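Local coordinates for protein pelota homolog (Archaeoglobus fulgidus, PDB 3OBY) that probably recognises stalled ribosomes and helps to release them and to degrade damaged mRNA, probably with metal-dependent endoribonuclease activity, at residues V132-E137 against L188-P193; K262-A267 against R339-G344; E66-E71 against S82-A87. All coordinates share one frame; numbering follows the deposited sequence.

In the fold
The three contacts lie in three separate beta-sheets, and none touches another: centres are 44 to 48 Å apart. Contact 1 is core, a pair of parallel strands whose apolar side chains pack beneath helices on both faces. Contact 3 is partly buried, an antiparallel hairpin with a bulge, the face of Glu66, Lys69, Ser82 and Lys84 being polar. Contact 2 lies at the surface, where the turn before edge strand 266-268 meets the loop after its neighbour 334-338 through an amide, a carboxylate and a guanidinium group. Backbone bonds thus dominate contacts 1 and 3, whereas side chains make the cross-links of contact 2.

Contact 1 (V132-E137 against L188-P193); sequences VMLTIE and LIVAGP
Leu188 lays its CD1 branch between two residues of the neighbouring strand, 4.0 Å from Val132 CG1 and 3.9 Å from Leu134 CB. With CG anti to the backbone N (chi1 174°) and chi2 at 67°, CD1 reaches toward that strand. Leu134 and Val190 follow on this face, which helices 172-183 and 196-207 close over: Leu180 covers Val132, Val176 and Phe200 cover Leu134, and Leu204 covers Leu188. The other face carries Met133 and Ile189, which run side by side in the same direction, Met133 CG lying 3.8 Å from Ile189 CB; Phe228 and Ile231 of helix 224-233 cover Met133.

Between the two layers the backbones bond in parallel register. Ile189 N donates to Val132 O, Leu134 N to Ile189 O (2.8 Å, almost in line with the carbonyl), Ala191 N to Leu134 O and Ile136 N to Ala191 O. The buried Thr135 hydroxyl bonds with Gly224 N and Val142 O. Beyond the last strand bond Gly192 CA makes a CA-H...O contact of 3.4 Å with Ile136 O, and Pro193 CG rests 3.5 Å from Glu137 CB at the partly exposed end of the pair. Adjacent parallel strands within a mixed sheet, linked through strands 140-147 and 150-158 and then helix 172-183, with helices on both faces, are characteristic of an alpha/beta sandwich domain.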
loop_
_atom_site.group_PDB
_atom_site.type_symbol
_atom_site.label_atom_id
_atom_site.label_comp_id
_atom_site.label_asym_id
_atom_site.label_seq_id
_atom_site.Cartn_x
_atom_site.Cartn_y
_atom_site.Cartn_z
ATOM N N VAL A 132 16.283 2.524 -6.317
ATOM C CA VAL A 132 17.341 3.239 -7.019
ATOM C C VAL A 132 16.847 3.719 -8.380
ATOM O O VAL A 132 16.229 2.973 -9.136
ATOM C CB VAL A 132 18.598 2.361 -7.238
ATOM C CG1 VAL A 132 19.561 3.065 -8.197
ATOM C CG2 VAL A 132 19.290 2.106 -5.910
ATOM N N MET A 133 17.120 4.980 -8.683
ATOM C CA MET A 133 16.714 5.556 -9.947
ATOM C C MET A 133 17.939 5.797 -10.816
ATOM O O MET A 133 18.953 6.317 -10.349
ATOM C CB MET A 133 15.973 6.867 -9.712
ATOM C CG MET A 133 14.536 6.695 -9.279
ATOM S SD MET A 133 13.786 8.274 -8.914
ATOM C CE MET A 133 12.908 7.906 -7.360
ATOM N N LEU A 134 17.836 5.409 -12.083
ATOM C CA LEU A 134 18.926 5.567 -13.035
ATOM C C LEU A 134 18.469 6.228 -14.320
ATOM O O LEU A 134 17.656 5.672 -15.061
ATOM C CB LEU A 134 19.525 4.208 -13.384
ATOM C CG LEU A 134 20.489 4.242 -14.573
ATOM C CD1 LEU A 134 21.837 4.742 -14.099
ATOM C CD2 LEU A 134 20.632 2.858 -15.181
ATOM N N THR A 135 18.989 7.417 -14.584
ATOM C CA THR A 135 18.659 8.123 -15.813
ATOM C C THR A 135 19.842 7.862 -16.726
ATOM O O THR A 135 20.990 8.023 -16.315
ATOM C CB THR A 135 18.510 9.627 -15.576
ATOM O OG1 THR A 135 19.640 10.108 -14.837
ATOM C CG2 THR A 135 17.235 9.913 -14.807
ATOM N N ILE A 136 19.570 7.439 -17.954
ATOM C CA ILE A 136 20.644 7.125 -18.883
ATOM C C ILE A 136 20.359 7.563 -20.310
ATOM O O ILE A 136 19.222 7.524 -20.785
ATOM C CB ILE A 136 20.933 5.608 -18.887
ATOM C CG1 ILE A 136 22.251 5.320 -19.609
ATOM C CG2 ILE A 136 19.797 4.866 -19.578
ATOM C CD1 ILE A 136 22.646 3.848 -19.603
ATOM N N GLU A 137 21.422 7.981 -20.982
ATOM C CA GLU A 137 21.362 8.429 -22.362
ATOM C C GLU A 137 22.737 8.085 -22.919
ATOM O O GLU A 137 23.673 7.879 -22.148
ATOM C CB GLU A 137 21.131 9.939 -22.419
ATOM C CG GLU A 137 22.346 10.768 -22.041
ATOM C CD GLU A 137 22.016 12.235 -21.859
ATOM O OE1 GLU A 137 21.408 12.831 -22.773
ATOM O OE2 GLU A 137 22.369 12.792 -20.800
ATOM N N LEU A 188 14.782 -1.040 -9.318
ATOM C CA LEU A 188 15.447 -0.068 -10.160
ATOM C C LEU A 188 14.470 0.598 -11.120
ATOM O O LEU A 188 13.663 -0.071 -11.764
ATOM C CB LEU A 188 16.568 -0.755 -10.957
ATOM C CG LEU A 188 17.301 0.068 -12.025
ATOM C CD1 LEU A 188 18.102 1.176 -11.365
ATOM C CD2 LEU A 188 18.218 -0.835 -12.838
ATOM N N ILE A 189 14.529 1.923 -11.182
ATOM C CA ILE A 189 13.703 2.670 -12.111
ATOM C C ILE A 189 14.723 3.134 -13.141
ATOM O O ILE A 189 15.701 3.789 -12.795
ATOM C CB ILE A 189 13.039 3.914 -11.467
ATOM C CG1 ILE A 189 11.961 3.497 -10.466
ATOM C CG2 ILE A 189 12.383 4.753 -12.541
ATOM C CD1 ILE A 189 12.468 2.641 -9.341
ATOM N N VAL A 190 14.508 2.772 -14.398
ATOM C CA VAL A 190 15.417 3.147 -15.477
ATOM C C VAL A 190 14.714 4.101 -16.434
ATOM O O VAL A 190 13.789 3.705 -17.142
ATOM C CB VAL A 190 15.862 1.899 -16.259
ATOM C CG1 VAL A 190 16.872 2.271 -17.314
ATOM C CG2 VAL A 190 16.439 0.880 -15.305
ATOM N N ALA A 191 15.150 5.357 -16.449
ATOM C CA ALA A 191 14.547 6.360 -17.321
ATOM C C ALA A 191 15.611 7.074 -18.137
ATOM O O ALA A 191 16.805 6.877 -17.917
ATOM C CB ALA A 191 13.762 7.370 -16.498
ATOM N N GLY A 192 15.169 7.907 -19.076
ATOM C CA GLY A 192 16.096 8.640 -19.921
ATOM C C GLY A 192 15.570 8.854 -21.330
ATOM O O GLY A 192 14.546 8.285 -21.712
ATOM N N PRO A 193 16.252 9.682 -22.131
ATOM C CA PRO A 193 15.836 9.960 -23.507
ATOM C C PRO A 193 16.216 8.856 -24.493
ATOM O O PRO A 193 17.303 8.289 -24.412
ATOM C CB PRO A 193 16.559 11.265 -23.813
ATOM C CG PRO A 193 17.853 11.087 -23.075
ATOM C CD PRO A 193 17.386 10.541 -21.742
#

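Contact 2 (K262-A267 against R339-G344); sequences KGERVA and RFNVKG
Glu264 and Arg265 meet Asn341 where the chain has just left helix 236-262. Gly263, with positive phi, is the C-prime residue of a Schellman motif that ends this helix, and beyond it the chain runs beside the loop after strand 334-338.

Glu264 comes next. Its chain bends at chi2 (70°), which brings the carboxylate round to the amide of Asn341. Asn341 ND2 donates to Glu264 OE2 over 3.0 Å; the acceptor lies close to the amide plane, but the amide nitrogen stands above the carboxylate plane, and the two flat groups are nearly perpendicular, 86° apart.

At Arg265 the backbone and the side chain reach different partners. Arg265 N donates to the other end of the same amide, Asn341 OD1, at 3.1 Å and nearly straight (166° at the hydrogen). The side chain runs extended from CG to NE past the backbone of Phe340, with CG 4.1 Å from Phe340 CA. NE then makes a weak bond of 3.4 Å to Arg339 O, which sits at the edge of the guanidinium group. Arg265 NH2 turns back to Glu264 OE2 in a salt bridge of 2.8 Å.

Further along, Val266 O receives a water that also touches Lys343 NZ, weakly; the ammonium group pairs with Glu272, although Lys343 is poorly ordered. Strand 266-268 begins here and bonds to strand 334-338.

With both ends of the Asn341 amide engaged, the two bonds would restrain its rotation. Glu264 OE2 accepts from Asn341 and pairs with Arg265, an arrangement likely to favour its charged form. The contact is therefore a small polar network in which directional bonds, rather than apolar burial, tie the loop near the C-terminus to the helix-to-strand turn.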
loop_
_atom_site.group_PDB
_atom_site.type_symbol
_atom_site.label_atom_id
_atom_site.label_comp_id
_atom_site.label_asym_id
_atom_site.label_seq_id
_atom_site.Cartn_x
_atom_site.Cartn_y
_atom_site.Cartn_z
ATOM N N LYS A 262 -1.176 -29.447 3.295
ATOM C CA LYS A 262 -0.717 -30.210 4.440
ATOM C C LYS A 262 -1.879 -30.440 5.393
ATOM O O LYS A 262 -1.767 -31.217 6.340
ATOM C CB LYS A 262 0.396 -29.460 5.181
ATOM C CG LYS A 262 1.669 -29.245 4.369
ATOM C CD LYS A 262 2.830 -28.665 5.196
ATOM C CE LYS A 262 2.606 -27.218 5.629
ATOM N NZ LYS A 262 1.517 -27.071 6.634
ATOM N N GLY A 263 -3.001 -29.771 5.132
ATOM C CA GLY A 263 -4.156 -29.884 6.015
ATOM C C GLY A 263 -3.719 -29.461 7.410
ATOM O O GLY A 263 -4.000 -30.140 8.394
ATOM N N GLU A 264 -3.043 -28.319 7.490
ATOM C CA GLU A 264 -2.492 -27.831 8.748
ATOM C C GLU A 264 -2.665 -26.334 9.032
ATOM O O GLU A 264 -2.250 -25.483 8.243
ATOM C CB GLU A 264 -0.996 -28.166 8.770
ATOM C CG GLU A 264 -0.309 -28.139 10.126
ATOM C CD GLU A 264 -0.755 -29.276 11.027
ATOM O OE1 GLU A 264 -1.194 -30.325 10.500
ATOM O OE2 GLU A 264 -0.651 -29.122 12.263
ATOM N N ARG A 265 -3.267 -26.032 10.180
ATOM C CA ARG A 265 -3.467 -24.666 10.651
ATOM C C ARG A 265 -4.144 -23.656 9.725
ATOM O O ARG A 265 -3.714 -22.504 9.633
ATOM C CB ARG A 265 -2.122 -24.096 11.117
ATOM C CG ARG A 265 -1.573 -24.744 12.378
ATOM C CD ARG A 265 -0.252 -24.123 12.800
ATOM N NE ARG A 265 0.153 -24.596 14.119
ATOM C CZ ARG A 265 0.405 -25.868 14.414
ATOM N NH1 ARG A 265 0.764 -26.209 15.645
ATOM N NH2 ARG A 265 0.307 -26.802 13.476
ATOM N N VAL A 266 -5.202 -24.071 9.040
ATOM C CA VAL A 266 -5.910 -23.137 8.173
ATOM C C VAL A 266 -7.409 -23.341 8.225
ATOM O O VAL A 266 -7.901 -24.406 8.612
ATOM C CB VAL A 266 -5.466 -23.238 6.696
ATOM C CG1 VAL A 266 -3.974 -22.993 6.587
ATOM C CG2 VAL A 266 -5.845 -24.587 6.120
ATOM N N ALA A 267 -8.127 -22.292 7.849
ATOM C CA ALA A 267 -9.575 -22.321 7.807
ATOM C C ALA A 267 -9.962 -21.470 6.621
ATOM O O ALA A 267 -9.286 -20.494 6.307
ATOM C CB ALA A 267 -10.158 -21.742 9.088
ATOM N N ARG A 339 -3.143 -20.406 14.548
ATOM C CA ARG A 339 -2.081 -20.540 15.551
ATOM C C ARG A 339 -1.991 -21.998 15.974
ATOM O O ARG A 339 -0.982 -22.444 16.516
ATOM C CB ARG A 339 -2.413 -19.693 16.780
ATOM C CG ARG A 339 -2.415 -18.210 16.507
ATOM C CD ARG A 339 -3.189 -17.416 17.542
ATOM N NE ARG A 339 -2.923 -15.994 17.355
ATOM C CZ ARG A 339 -3.628 -15.014 17.902
ATOM N NH1 ARG A 339 -4.664 -15.294 18.681
ATOM N NH2 ARG A 339 -3.291 -13.753 17.667
ATOM N N PHE A 340 -3.073 -22.726 15.723
ATOM C CA PHE A 340 -3.178 -24.139 16.058
ATOM C C PHE A 340 -4.432 -24.715 15.414
ATOM O O PHE A 340 -5.348 -23.971 15.069
ATOM C CB PHE A 340 -3.252 -24.317 17.575
ATOM C CG PHE A 340 -4.257 -23.428 18.244
ATOM C CD1 PHE A 340 -3.845 -22.277 18.911
ATOM C CD2 PHE A 340 -5.615 -23.748 18.231
ATOM C CE1 PHE A 340 -4.767 -21.454 19.564
ATOM C CE2 PHE A 340 -6.541 -22.938 18.878
ATOM C CZ PHE A 340 -6.116 -21.783 19.550
ATOM N N ASN A 341 -4.471 -26.034 15.250
ATOM C CA ASN A 341 -5.622 -26.682 14.644
ATOM C C ASN A 341 -6.820 -26.504 15.557
ATOM O O ASN A 341 -6.656 -26.202 16.739
ATOM C CB ASN A 341 -5.352 -28.170 14.432
ATOM C CG ASN A 341 -4.215 -28.422 13.468
ATOM O OD1 ASN A 341 -4.262 -28.005 12.312
ATOM N ND2 ASN A 341 -3.185 -29.111 13.939
ATOM N N VAL A 342 -8.020 -26.682 15.009
ATOM C CA VAL A 342 -9.238 -26.540 15.797
ATOM C C VAL A 342 -10.278 -27.595 15.424
ATOM O O VAL A 342 -11.275 -27.780 16.132
ATOM C CB VAL A 342 -9.862 -25.132 15.620
ATOM C CG1 VAL A 342 -8.905 -24.073 16.135
ATOM C CG2 VAL A 342 -10.194 -24.885 14.157
ATOM N N LYS A 343 -10.042 -28.292 14.317
ATOM C CA LYS A 343 -10.972 -29.315 13.875
ATOM C C LYS A 343 -11.218 -30.404 14.914
ATOM O O LYS A 343 -12.294 -31.008 14.940
ATOM C CB LYS A 343 -10.484 -29.934 12.567
ATOM C CG LYS A 343 -10.785 -29.079 11.350
ATOM C CD LYS A 343 -12.239 -28.603 11.377
ATOM C CE LYS A 343 -12.700 -28.122 10.014
ATOM N NZ LYS A 343 -11.747 -27.147 9.424
ATOM N N GLY A 344 -10.229 -30.646 15.771
ATOM C CA GLY A 344 -10.368 -31.659 16.803
ATOM C C GLY A 344 -11.343 -31.260 17.898
ATOM O O GLY A 344 -12.302 -32.017 18.157
HETATM O O HOH W 1 -9.605 -25.015 10.587
#

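Contact 3 (E66-E71 against S82-A87); sequences EVEKVE and SGKIVA
Glu66 and Lys84 lie side by side on one face of the hairpin, and their ends close a salt bridge of 2.7 Å between Glu66 OE1 and Lys84 NZ. The lysine chain bends at chi3 and chi4 (77° and -64°) to bring its ammonium group there. The Glu68 side chain crosses that of Lys84 obliquely, with its CG 3.4 Å from Gly83 CA and its OE2 3.6 Å from Lys84 CB; Glu68 OE2 stays 4.5 Å from Lys84 NZ, beyond a salt bridge.

The backbone sets these positions. Glu66 N bonds to Lys84 O, and the return bond from Lys84 N is weak. Ser82 O then accepts from both Glu68 N (2.7 Å) and Lys69 N (3.1 Å), the mark of a classic beta bulge, which shifts the register by one residue. Gly83 faces Val67 in a non-hydrogen-bonded pair, CA to CA 4.3 Å. A water links Ser82 OG to Glu71 OE2, which Arg80 also holds.

Around the hairpin of strands 63-72 and 79-87, Val67 packs on Val38 of strand 37-40, while from strand 94-99 Tyr94 touches Glu68 and Lys84, and Thr96 touches Ser82, within the antiparallel sheet of the Sm-fold N-terminal domain.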
loop_
_atom_site.group_PDB
_atom_site.type_symbol
_atom_site.label_atom_id
_atom_site.label_comp_id
_atom_site.label_asym_id
_atom_site.label_seq_id
_atom_site.Cartn_x
_atom_site.Cartn_y
_atom_site.Cartn_z
ATOM N N GLU A 66 -17.243 18.771 10.384
ATOM C CA GLU A 66 -17.298 18.190 11.719
ATOM C C GLU A 66 -18.135 16.926 11.549
ATOM O O GLU A 66 -19.364 16.966 11.566
ATOM C CB GLU A 66 -17.972 19.138 12.714
ATOM C CG GLU A 66 -18.217 18.498 14.073
ATOM C CD GLU A 66 -18.878 19.438 15.058
ATOM O OE1 GLU A 66 -19.742 20.230 14.630
ATOM O OE2 GLU A 66 -18.544 19.376 16.261
ATOM N N VAL A 67 -17.442 15.809 11.370
ATOM C CA VAL A 67 -18.060 14.510 11.154
ATOM C C VAL A 67 -19.307 14.228 11.981
ATOM O O VAL A 67 -19.283 14.316 13.212
ATOM C CB VAL A 67 -17.034 13.382 11.401
ATOM C CG1 VAL A 67 -17.638 12.045 11.022
ATOM C CG2 VAL A 67 -15.770 13.643 10.584
ATOM N N GLU A 68 -20.401 13.896 11.295
ATOM C CA GLU A 68 -21.641 13.559 11.986
ATOM C C GLU A 68 -21.998 12.110 11.661
ATOM O O GLU A 68 -22.858 11.519 12.311
ATOM C CB GLU A 68 -22.785 14.490 11.577
ATOM C CG GLU A 68 -22.430 15.968 11.612
ATOM C CD GLU A 68 -23.629 16.872 11.392
ATOM O OE1 GLU A 68 -24.542 16.481 10.633
ATOM O OE2 GLU A 68 -23.651 17.980 11.970
ATOM N N LYS A 69 -21.321 11.549 10.657
ATOM C CA LYS A 69 -21.532 10.163 10.243
ATOM C C LYS A 69 -20.346 9.629 9.441
ATOM O O LYS A 69 -19.728 10.354 8.662
ATOM C CB LYS A 69 -22.813 10.034 9.411
ATOM C CG LYS A 69 -23.370 8.616 9.375
ATOM C CD LYS A 69 -24.671 8.491 8.581
ATOM C CE LYS A 69 -25.189 7.048 8.639
ATOM N NZ LYS A 69 -26.488 6.814 7.943
ATOM N N VAL A 70 -20.028 8.356 9.646
ATOM C CA VAL A 70 -18.926 7.702 8.945
ATOM C C VAL A 70 -19.433 6.330 8.535
ATOM O O VAL A 70 -19.968 5.591 9.364
ATOM C CB VAL A 70 -17.709 7.506 9.864
ATOM C CG1 VAL A 70 -16.549 6.942 9.072
ATOM C CG2 VAL A 70 -17.329 8.812 10.514
ATOM N N GLU A 71 -19.269 5.978 7.267
ATOM C CA GLU A 71 -19.764 4.691 6.818
ATOM C C GLU A 71 -19.170 4.270 5.491
ATOM O O GLU A 71 -18.802 5.115 4.676
ATOM C CB GLU A 71 -21.284 4.755 6.692
ATOM C CG GLU A 71 -21.761 5.600 5.515
ATOM C CD GLU A 71 -23.194 6.066 5.669
ATOM O OE1 GLU A 71 -24.016 5.306 6.228
ATOM O OE2 GLU A 71 -23.496 7.190 5.218
ATOM N N SER A 82 -19.482 12.370 6.364
ATOM C CA SER A 82 -20.346 13.527 6.233
ATOM C C SER A 82 -20.507 14.294 7.539
ATOM O O SER A 82 -20.410 13.727 8.631
ATOM C CB SER A 82 -21.714 13.092 5.700
ATOM O OG SER A 82 -22.315 12.128 6.538
ATOM N N GLY A 83 -20.747 15.595 7.412
ATOM C CA GLY A 83 -20.928 16.435 8.580
ATOM C C GLY A 83 -21.210 17.881 8.219
ATOM O O GLY A 83 -21.408 18.221 7.049
ATOM N N LYS A 84 -21.226 18.733 9.237
ATOM C CA LYS A 84 -21.481 20.161 9.072
ATOM C C LYS A 84 -20.194 20.890 8.702
ATOM O O LYS A 84 -19.231 20.877 9.474
ATOM C CB LYS A 84 -22.047 20.737 10.375
ATOM C CG LYS A 84 -22.445 22.196 10.301
ATOM C CD LYS A 84 -23.126 22.670 11.588
ATOM C CE LYS A 84 -22.135 22.913 12.728
ATOM N NZ LYS A 84 -21.423 21.681 13.165
ATOM N N ILE A 85 -20.180 21.516 7.525
ATOM C CA ILE A 85 -19.009 22.254 7.068
ATOM C C ILE A 85 -18.541 23.187 8.173
ATOM O O ILE A 85 -19.348 23.882 8.789
ATOM C CB ILE A 85 -19.324 23.084 5.816
ATOM C CG1 ILE A 85 -19.781 22.161 4.687
ATOM C CG2 ILE A 85 -18.089 23.852 5.378
ATOM C CD1 ILE A 85 -19.998 22.867 3.364
ATOM N N VAL A 86 -17.238 23.204 8.428
ATOM C CA VAL A 86 -16.701 24.047 9.486
ATOM C C VAL A 86 -15.726 25.071 8.935
ATOM O O VAL A 86 -15.752 26.237 9.320
ATOM C CB VAL A 86 -15.979 23.199 10.559
ATOM C CG1 VAL A 86 -14.661 22.653 10.015
ATOM C CG2 VAL A 86 -15.746 24.030 11.800
ATOM N N ALA A 87 -14.867 24.625 8.028
ATOM C CA ALA A 87 -13.874 25.498 7.425
ATOM C C ALA A 87 -13.765 25.221 5.934
ATOM O O ALA A 87 -14.333 24.252 5.432
ATOM C CB ALA A 87 -12.522 25.295 8.097
HETATM O O HOH W 2 -21.831 9.254 6.060
#